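Local coordinates for afamin (Homo sapiens, PDB 6FAK), which carries hydrophobic molecules in body fluids, binding vitamin E and keeping lipidated Wnt proteins soluble and active, at residues T159-F164 / V188-L192; L429-M433 / V457-L461; Y498-F503 / N532-H538. One frame throughout, in Å; residues are numbered along the deposited sequence. Where two conformers were deposited one is given.

How the interactions relate
Afamin has the mainly helical, three-domain albumin fold, and these contacts follow one another along its chain. Interaction 1 packs helix 154-171 against helix 177-209, the long helix that leads from the first albumin domain into the second. Interaction 2 pairs two helices of the third domain; its centre is about 21 Å from that of interaction 1, with nearest atoms about 9 Å apart, and Lys200, from helix 177-209, reaches Glu460 there. Interaction 3 belongs to the third domain too, with its centre about 21 Å from that of interaction 2. Helix 177-209 also enters the 194-298 binding region for hydrophobic ligands, just beyond Leu192.

Interaction 1: T159-F164 / V188-L192; sequences TVAVHF and VTQYL
Val160 and Val188 face each other where two helix segments run almost exactly antiparallel, at 176°, with axes 10.1 Å apart and the two CA atoms 6.5 Å from one another. This is an antiparallel helix pair of the albumin fold: helix 154-171 lies against helix 177-209, which carries the chain from the first albumin domain into the second. The contact is mostly apolar, with no hydrogen bond between the segments. Val160 spreads its two methyls over different neighbours. CG1 meets the CG1 of Val188, while CG2 approaches the edge of the Tyr191 ring, 3.8 Å from Tyr191 CD2, and also touches Leu192 CB. Thr159 CG2 approaches the same ring obliquely, and His163 touches Val188 CG2 with its CB. The polar ends turn to other partners: the Tyr191 hydroxyl bonds to Gln291, His163 NE2 to Glu288, and Thr159 OG1 to the carbonyl oxygen of Pro155. Phe141 and Leu142 of helix 134-148 pack on Ala161, and the ring of Phe141 also meets that of Phe164. Val188 puts CG1 over one face of Phe164 in a CH-pi contact, 3.6 Å from CG1 to the ring centroid and 26° off the normal, a placement set by its chi1 of -174°, which turns that methyl opposite to the backbone N. At the ring's edge, Phe164 CZ lies 3.7 Å from Thr189 OG1, whose hydrogen bond goes to Ala185 O.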
loop_
_atom_site.group_PDB
_atom_site.type_symbol
_atom_site.label_atom_id
_atom_site.label_comp_id
_atom_site.label_asym_id
_atom_site.label_seq_id
_atom_site.Cartn_x
_atom_site.Cartn_y
_atom_site.Cartn_z
ATOM N N THR A 159 -1.599 -12.402 10.731
ATOM C CA THR A 159 -3.001 -12.142 10.956
ATOM C C THR A 159 -3.874 -12.616 9.788
ATOM O O THR A 159 -4.977 -13.211 9.989
ATOM C CB THR A 159 -3.236 -10.641 11.236
ATOM O OG1 THR A 159 -2.545 -10.288 12.438
ATOM C CG2 THR A 159 -4.726 -10.327 11.399
ATOM N N VAL A 160 -3.419 -12.320 8.580
ATOM C CA VAL A 160 -4.100 -12.785 7.387
ATOM C C VAL A 160 -4.182 -14.334 7.385
ATOM O O VAL A 160 -5.245 -14.869 7.126
ATOM C CB VAL A 160 -3.467 -12.137 6.105
ATOM C CG1 VAL A 160 -3.901 -12.834 4.830
ATOM C CG2 VAL A 160 -3.891 -10.682 6.035
ATOM N N ALA A 161 -3.097 -15.040 7.720
ATOM C CA ALA A 161 -3.094 -16.516 7.756
ATOM C C ALA A 161 -4.078 -17.036 8.775
ATOM O O ALA A 161 -4.793 -18.005 8.478
ATOM C CB ALA A 161 -1.705 -17.073 8.068
ATOM N N VAL A 162 -4.138 -16.380 9.928
ATOM C CA VAL A 162 -5.095 -16.745 10.995
ATOM C C VAL A 162 -6.557 -16.632 10.502
ATOM O O VAL A 162 -7.346 -17.550 10.680
ATOM C CB VAL A 162 -4.882 -15.900 12.282
ATOM C CG1 VAL A 162 -6.056 -16.016 13.238
ATOM C CG2 VAL A 162 -3.619 -16.354 12.998
ATOM N N HIS A 163 -6.899 -15.494 9.914
ATOM C CA HIS A 163 -8.230 -15.276 9.383
ATOM C C HIS A 163 -8.572 -16.207 8.221
ATOM O O HIS A 163 -9.713 -16.714 8.146
ATOM C CB HIS A 163 -8.431 -13.819 9.086
ATOM C CG HIS A 163 -8.624 -13.037 10.335
ATOM N ND1 HIS A 163 -9.860 -12.586 10.736
ATOM C CD2 HIS A 163 -7.780 -12.778 11.360
ATOM C CE1 HIS A 163 -9.746 -11.988 11.910
ATOM N NE2 HIS A 163 -8.493 -12.091 12.310
ATOM N N PHE A 164 -7.575 -16.502 7.386
ATOM C CA PHE A 164 -7.778 -17.433 6.311
ATOM C C PHE A 164 -8.082 -18.826 6.870
ATOM O O PHE A 164 -8.986 -19.490 6.386
ATOM C CB PHE A 164 -6.649 -17.392 5.272
ATOM C CG PHE A 164 -6.962 -16.497 4.069
ATOM C CD1 PHE A 164 -8.023 -16.800 3.217
ATOM C CD2 PHE A 164 -6.189 -15.361 3.782
ATOM C CE1 PHE A 164 -8.294 -15.999 2.108
ATOM C CE2 PHE A 164 -6.441 -14.568 2.654
ATOM C CZ PHE A 164 -7.509 -14.878 1.827
ATOM N N VAL A 188 -10.996 -10.797 3.999
ATOM C CA VAL A 188 -9.628 -11.119 4.394
ATOM C C VAL A 188 -8.686 -10.534 3.323
ATOM O O VAL A 188 -7.665 -9.922 3.656
ATOM C CB VAL A 188 -9.373 -12.617 4.559
ATOM C CG1 VAL A 188 -7.983 -12.849 5.106
ATOM C CG2 VAL A 188 -10.387 -13.266 5.537
ATOM N N THR A 189 -9.027 -10.749 2.064
ATOM C CA THR A 189 -8.285 -10.180 0.920
ATOM C C THR A 189 -8.236 -8.657 0.917
ATOM O O THR A 189 -7.158 -8.062 0.635
ATOM C CB THR A 189 -8.873 -10.698 -0.392
ATOM O OG1 THR A 189 -8.722 -12.124 -0.340
ATOM C CG2 THR A 189 -8.144 -10.130 -1.625
ATOM N N GLN A 190 -9.361 -8.026 1.242
ATOM C CA GLN A 190 -9.402 -6.577 1.332
ATOM C C GLN A 190 -8.480 -6.032 2.430
ATOM O O GLN A 190 -7.868 -4.973 2.271
ATOM C CB GLN A 190 -10.821 -6.079 1.516
ATOM C CG GLN A 190 -11.641 -6.332 0.252
ATOM C CD GLN A 190 -13.127 -6.007 0.392
ATOM O OE1 GLN A 190 -13.703 -6.018 1.500
ATOM N NE2 GLN A 190 -13.758 -5.704 -0.750
ATOM N N TYR A 191 -8.439 -6.722 3.560
ATOM C CA TYR A 191 -7.577 -6.353 4.664
ATOM C C TYR A 191 -6.099 -6.387 4.207
ATOM O O TYR A 191 -5.324 -5.418 4.346
ATOM C CB TYR A 191 -7.798 -7.319 5.796
ATOM C CG TYR A 191 -7.011 -6.992 7.015
ATOM C CD1 TYR A 191 -7.473 -6.039 7.904
ATOM C CD2 TYR A 191 -5.812 -7.643 7.299
ATOM C CE1 TYR A 191 -6.767 -5.735 9.050
ATOM C CE2 TYR A 191 -5.088 -7.346 8.446
ATOM C CZ TYR A 191 -5.564 -6.387 9.318
ATOM O OH TYR A 191 -4.872 -6.060 10.477
ATOM N N LEU A 192 -5.747 -7.515 3.605
ATOM C CA LEU A 192 -4.406 -7.729 3.113
ATOM C C LEU A 192 -4.045 -6.602 2.101
ATOM O O LEU A 192 -3.013 -5.967 2.242
ATOM C CB LEU A 192 -4.271 -9.143 2.501
ATOM C CG LEU A 192 -2.988 -9.338 1.689
ATOM C CD1 LEU A 192 -1.791 -9.266 2.607
ATOM C CD2 LEU A 192 -3.007 -10.649 0.929
#

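Interaction 2: L429-M433 / V457-L461; sequences LGEKM and VFGEL
Leu429, Met433 and Val457 form the apolar centre of an antiparallel helix pair in the third albumin domain, where helix 423-440 meets helix 446-462 with the local axes at 160° and 10.1 Å apart. Among the apolar contacts, Leu429 works with both branches: CD2 lies against Val457 CG1, and CD1 meets Leu461 CD1 at 3.7 Å, the two leucine side chains crossing at about a right angle. Val457 is likewise divided. Its CG1 is turned to Leu429, whereas CG2 packs on the backbone of the other helix, 3.7 Å from Met433 N. Leu421 touches both Leu429 and Leu461, and Leu414 of helix 376-417 also packs on Leu429, so the leucines are buried among several parts of the domain.

The charged contact lies at the partly exposed margin. Lys432 extends beyond CG and brings NZ to 3.2 Å from Glu460 OE2, a salt bridge; Glu460 bends at chi2 (96°) to present its carboxylate. The same OE2 is shared with Lys200 of helix 177-209, so one oxygen draws together two lysines from separate helices. A glutamine in place of Glu460 would probably leave both ammonium groups without their countercharge and weaken this tie to helix 177-209.

The last kind of contact is a methyl on an aromatic ring. Met433 is bent at chi2 and chi3, which curls its terminal CE toward the Phe458 ring. That ring also stacks with Phe489, and Met433 CE approaches it obliquely, 3.4 Å from Phe458 CZ.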
loop_
_atom_site.group_PDB
_atom_site.type_symbol
_atom_site.label_atom_id
_atom_site.label_comp_id
_atom_site.label_asym_id
_atom_site.label_seq_id
_atom_site.Cartn_x
_atom_site.Cartn_y
_atom_site.Cartn_z
ATOM N N LEU A 429 -3.893 0.185 -10.984
ATOM C CA LEU A 429 -3.906 1.565 -10.494
ATOM C C LEU A 429 -5.265 2.249 -10.642
ATOM O O LEU A 429 -5.707 3.002 -9.764
ATOM C CB LEU A 429 -2.818 2.382 -11.226
ATOM C CG LEU A 429 -1.395 2.005 -10.894
ATOM C CD1 LEU A 429 -0.393 2.740 -11.807
ATOM C CD2 LEU A 429 -1.066 2.338 -9.463
ATOM N N GLY A 430 -5.926 2.009 -11.777
ATOM C CA GLY A 430 -7.260 2.482 -11.984
ATOM C C GLY A 430 -8.264 1.922 -10.977
ATOM O O GLY A 430 -9.088 2.683 -10.432
ATOM N N GLU A 431 -8.215 0.614 -10.726
ATOM C CA GLU A 431 -9.110 -0.005 -9.733
ATOM C C GLU A 431 -8.830 0.549 -8.353
ATOM O O GLU A 431 -9.759 0.945 -7.655
ATOM C CB GLU A 431 -9.031 -1.550 -9.702
ATOM C CG GLU A 431 -10.198 -2.250 -10.400
ATOM C CD GLU A 431 -11.562 -2.088 -9.702
ATOM O OE1 GLU A 431 -12.569 -1.900 -10.400
ATOM O OE2 GLU A 431 -11.648 -2.161 -8.464
ATOM N N LYS A 432 -7.560 0.612 -7.977
ATOM C CA LYS A 432 -7.187 1.219 -6.716
ATOM C C LYS A 432 -7.640 2.679 -6.608
ATOM O O LYS A 432 -8.148 3.096 -5.565
ATOM C CB LYS A 432 -5.687 1.123 -6.482
ATOM C CG LYS A 432 -5.270 -0.295 -6.170
ATOM C CD LYS A 432 -3.756 -0.516 -6.166
ATOM C CE LYS A 432 -3.431 -2.022 -6.183
ATOM N NZ LYS A 432 -1.995 -2.331 -6.478
ATOM N N MET A 433 -7.510 3.462 -7.670
ATOM C CA MET A 433 -7.987 4.846 -7.595
ATOM C C MET A 433 -9.508 4.912 -7.324
ATOM O O MET A 433 -9.939 5.659 -6.459
ATOM C CB MET A 433 -7.619 5.620 -8.838
ATOM C CG MET A 433 -8.009 7.078 -8.820
ATOM S SD MET A 433 -7.169 8.009 -7.512
ATOM C CE MET A 433 -5.590 8.292 -8.282
ATOM N N VAL A 457 -2.366 5.361 -4.095
ATOM C CA VAL A 457 -2.170 4.940 -5.486
ATOM C C VAL A 457 -0.777 5.375 -5.975
ATOM O O VAL A 457 -0.015 4.559 -6.499
ATOM C CB VAL A 457 -3.258 5.550 -6.398
ATOM C CG1 VAL A 457 -3.028 5.187 -7.859
ATOM C CG2 VAL A 457 -4.623 5.027 -5.955
ATOM N N PHE A 458 -0.434 6.651 -5.770
ATOM C CA PHE A 458 0.833 7.184 -6.324
ATOM C C PHE A 458 2.018 6.631 -5.553
ATOM O O PHE A 458 3.130 6.502 -6.107
ATOM C CB PHE A 458 0.766 8.723 -6.531
ATOM C CG PHE A 458 -0.400 9.108 -7.423
ATOM C CD1 PHE A 458 -0.397 8.759 -8.794
ATOM C CD2 PHE A 458 -1.552 9.681 -6.899
ATOM C CE1 PHE A 458 -1.491 9.043 -9.637
ATOM C CE2 PHE A 458 -2.650 9.970 -7.720
ATOM C CZ PHE A 458 -2.625 9.652 -9.086
ATOM N N GLY A 459 1.766 6.169 -4.337
ATOM C CA GLY A 459 2.762 5.362 -3.619
ATOM C C GLY A 459 3.088 4.027 -4.246
ATOM O O GLY A 459 4.241 3.616 -4.271
ATOM N N GLU A 460 2.063 3.350 -4.754
ATOM C CA GLU A 460 2.227 2.106 -5.533
ATOM C C GLU A 460 3.005 2.369 -6.843
ATOM O O GLU A 460 3.904 1.617 -7.221
ATOM C CB GLU A 460 0.854 1.560 -5.902
ATOM C CG GLU A 460 0.809 0.063 -6.079
ATOM C CD GLU A 460 0.357 -0.686 -4.835
ATOM O OE1 GLU A 460 -0.304 -0.102 -3.939
ATOM O OE2 GLU A 460 0.664 -1.883 -4.784
ATOM N N LEU A 461 2.602 3.428 -7.538
ATOM C CA LEU A 461 3.192 3.837 -8.793
ATOM C C LEU A 461 4.682 4.187 -8.719
ATOM O O LEU A 461 5.449 3.868 -9.593
ATOM C CB LEU A 461 2.451 5.099 -9.294
ATOM C CG LEU A 461 2.791 5.745 -10.641
ATOM C CD1 LEU A 461 2.781 4.722 -11.724
ATOM C CD2 LEU A 461 1.735 6.789 -10.978
#

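Interaction 3: Y498-F503 / N532-H538; sequences YVPPPF and NLVKLKH
Tyr498 opens the contact by directing its ring edge at the face of His538 in the conformer described, an edge-to-face (T-shaped) aromatic pair with centroids 5.5 Å apart and planes at 81°. A chi1 of 174° swings the tyrosine ring away from its own backbone N and toward helix 521-536. There CD2 lies above the imidazole, displaced toward its rim, while the hydroxyl oxygen rests beside the aliphatic part of Lys535, OH to CG being 3.7 Å. The carbonyl oxygen of Lys535 sits at the edge of the tyrosine ring, near its plane.

Pro500 comes next. Its CG packs on Lys535 O at 3.7 Å, and CD meets the imidazole obliquely, 3.8 Å from His538 CD2, so the histidine in that conformer is approached by both the tyrosine and the proline.

The run of three prolines, Pro500 to Pro502, then leads to Phe503, whose ring packs against Lys535 and Leu536. CZ lies 3.6 Å from Lys535 CB; farther back along the ring, CD2 lies 3.9 Å from Leu536 CB. Asn532 adds its backbone oxygen over one ring face, with OD1 4.1 Å from Phe503 CE1. The side chain of Lys535 meets the two rings with its carbons: extended beyond CG, it carries NZ past them to hydrogen bonds with Leu421 O and Thr423 OG1. Asn532 OD1 also bonds to Thr423.

The loop thus lies across the C-terminal end of helix 521-536, while Val534 packs on helices 376-417 and 542-560 and Phe503 starts the short strand 503-504, whose antiparallel partner 584-585, bonded to it through the backbone of Phe585, lies in the C-terminal tag remnant.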
loop_
_atom_site.group_PDB
_atom_site.type_symbol
_atom_site.label_atom_id
_atom_site.label_comp_id
_atom_site.label_asym_id
_atom_site.label_seq_id
_atom_site.Cartn_x
_atom_site.Cartn_y
_atom_site.Cartn_z
ATOM N N TYR A 498 5.365 9.366 -26.621
ATOM C CA TYR A 498 5.136 7.955 -26.608
ATOM C C TYR A 498 4.740 7.425 -27.990
ATOM O O TYR A 498 3.906 7.988 -28.649
ATOM C CB TYR A 498 4.050 7.610 -25.571
ATOM C CG TYR A 498 3.616 6.170 -25.572
ATOM C CD1 TYR A 498 4.391 5.161 -24.979
ATOM C CD2 TYR A 498 2.402 5.803 -26.120
ATOM C CE1 TYR A 498 3.940 3.831 -24.981
ATOM C CE2 TYR A 498 1.982 4.483 -26.126
ATOM C CZ TYR A 498 2.755 3.522 -25.549
ATOM O OH TYR A 498 2.274 2.234 -25.514
ATOM N N VAL A 499 5.329 6.300 -28.363
ATOM C CA VAL A 499 4.921 5.503 -29.529
ATOM C C VAL A 499 4.765 4.047 -29.093
ATOM O O VAL A 499 5.698 3.466 -28.564
ATOM C CB VAL A 499 5.965 5.616 -30.698
ATOM C CG1 VAL A 499 5.583 4.718 -31.904
ATOM C CG2 VAL A 499 6.073 7.088 -31.150
ATOM N N PRO A 500 3.559 3.466 -29.266
ATOM C CA PRO A 500 3.284 2.109 -28.755
ATOM C C PRO A 500 4.007 1.045 -29.592
ATOM O O PRO A 500 4.342 1.311 -30.740
ATOM C CB PRO A 500 1.772 1.973 -28.979
ATOM C CG PRO A 500 1.512 2.830 -30.171
ATOM C CD PRO A 500 2.400 4.030 -29.977
ATOM N N PRO A 501 4.224 -0.150 -29.035
ATOM C CA PRO A 501 4.559 -1.278 -29.888
ATOM C C PRO A 501 3.352 -1.673 -30.753
ATOM O O PRO A 501 2.286 -1.118 -30.595
ATOM C CB PRO A 501 4.834 -2.363 -28.871
ATOM C CG PRO A 501 3.757 -2.107 -27.834
ATOM C CD PRO A 501 3.702 -0.623 -27.709
ATOM N N PRO A 502 3.530 -2.614 -31.705
ATOM C CA PRO A 502 2.344 -3.136 -32.375
ATOM C C PRO A 502 1.502 -3.872 -31.358
ATOM O O PRO A 502 2.054 -4.346 -30.340
ATOM C CB PRO A 502 2.916 -4.160 -33.391
ATOM C CG PRO A 502 4.390 -3.962 -33.391
ATOM C CD PRO A 502 4.765 -3.287 -32.108
ATOM N N PHE A 503 0.208 -3.919 -31.591
ATOM C CA PHE A 503 -0.706 -4.699 -30.812
ATOM C C PHE A 503 -1.418 -5.690 -31.734
ATOM O O PHE A 503 -1.864 -5.315 -32.813
ATOM C CB PHE A 503 -1.776 -3.834 -30.167
ATOM C CG PHE A 503 -1.256 -2.906 -29.117
ATOM C CD1 PHE A 503 -0.804 -3.391 -27.871
ATOM C CD2 PHE A 503 -1.167 -1.566 -29.364
ATOM C CE1 PHE A 503 -0.289 -2.510 -26.887
ATOM C CE2 PHE A 503 -0.644 -0.687 -28.399
ATOM C CZ PHE A 503 -0.251 -1.171 -27.158
ATOM N N ASN A 532 -5.333 -0.785 -23.482
ATOM C CA ASN A 532 -4.685 -1.085 -24.783
ATOM C C ASN A 532 -5.171 -0.164 -25.917
ATOM O O ASN A 532 -4.381 0.326 -26.732
ATOM C CB ASN A 532 -4.817 -2.571 -25.152
ATOM C CG ASN A 532 -4.033 -3.471 -24.217
ATOM O OD1 ASN A 532 -2.928 -3.105 -23.788
ATOM N ND2 ASN A 532 -4.566 -4.645 -23.915
ATOM N N LEU A 533 -6.463 0.132 -25.924
ATOM C CA LEU A 533 -7.027 1.067 -26.891
ATOM C C LEU A 533 -6.420 2.474 -26.801
ATOM O O LEU A 533 -6.105 3.109 -27.868
ATOM C CB LEU A 533 -8.544 1.149 -26.731
ATOM C CG LEU A 533 -9.270 1.918 -27.816
ATOM C CD1 LEU A 533 -9.160 1.223 -29.172
ATOM C CD2 LEU A 533 -10.721 2.090 -27.373
ATOM N N VAL A 534 -6.244 2.944 -25.558
ATOM C CA VAL A 534 -5.696 4.257 -25.290
ATOM C C VAL A 534 -4.227 4.289 -25.724
ATOM O O VAL A 534 -3.795 5.289 -26.279
ATOM C CB VAL A 534 -5.847 4.739 -23.823
ATOM C CG1 VAL A 534 -5.196 6.069 -23.634
ATOM C CG2 VAL A 534 -7.318 4.936 -23.452
ATOM N N LYS A 535 -3.473 3.214 -25.472
ATOM C CA LYS A 535 -2.068 3.129 -25.954
ATOM C C LYS A 535 -2.069 3.182 -27.465
ATOM O O LYS A 535 -1.321 3.969 -28.087
ATOM C CB LYS A 535 -1.397 1.844 -25.488
ATOM C CG LYS A 535 -1.038 1.849 -24.016
ATOM C CD LYS A 535 -0.428 0.559 -23.561
ATOM C CE LYS A 535 -0.022 0.667 -22.120
ATOM N NZ LYS A 535 0.619 -0.563 -21.655
ATOM N N LEU A 536 -2.919 2.366 -28.058
ATOM C CA LEU A 536 -2.965 2.281 -29.528
ATOM C C LEU A 536 -3.310 3.649 -30.190
ATOM O O LEU A 536 -2.641 4.078 -31.135
ATOM C CB LEU A 536 -3.908 1.194 -29.970
ATOM C CG LEU A 536 -4.102 1.172 -31.518
ATOM C CD1 LEU A 536 -2.831 0.831 -32.269
ATOM C CD2 LEU A 536 -5.230 0.214 -31.849
ATOM N N LYS A 537 -4.292 4.330 -29.629
ATOM C CA LYS A 537 -4.842 5.575 -30.140
ATOM C C LYS A 537 -4.535 6.767 -29.210
ATOM O O LYS A 537 -5.396 7.631 -28.988
ATOM C CB LYS A 537 -6.352 5.390 -30.276
ATOM C CG LYS A 537 -6.785 4.254 -31.186
ATOM C CD LYS A 537 -6.341 4.520 -32.607
ATOM C CE LYS A 537 -7.276 3.841 -33.618
ATOM N NZ LYS A 537 -6.531 3.518 -34.855
ATOM N N HIS A 538 -3.327 6.780 -28.650
ATOM C CA HIS A 538 -2.883 7.834 -27.727
ATOM C C HIS A 538 -3.032 9.270 -28.258
ATOM O O HIS A 538 -3.217 10.197 -27.456
ATOM C CB HIS A 538 -1.418 7.596 -27.275
ATOM C CG HIS A 538 -0.405 7.746 -28.371
ATOM N ND1 HIS A 538 0.321 8.908 -28.558
ATOM C CD2 HIS A 538 0.015 6.887 -29.331
ATOM C CE1 HIS A 538 1.118 8.762 -29.598
ATOM N NE2 HIS A 538 0.954 7.555 -30.092
#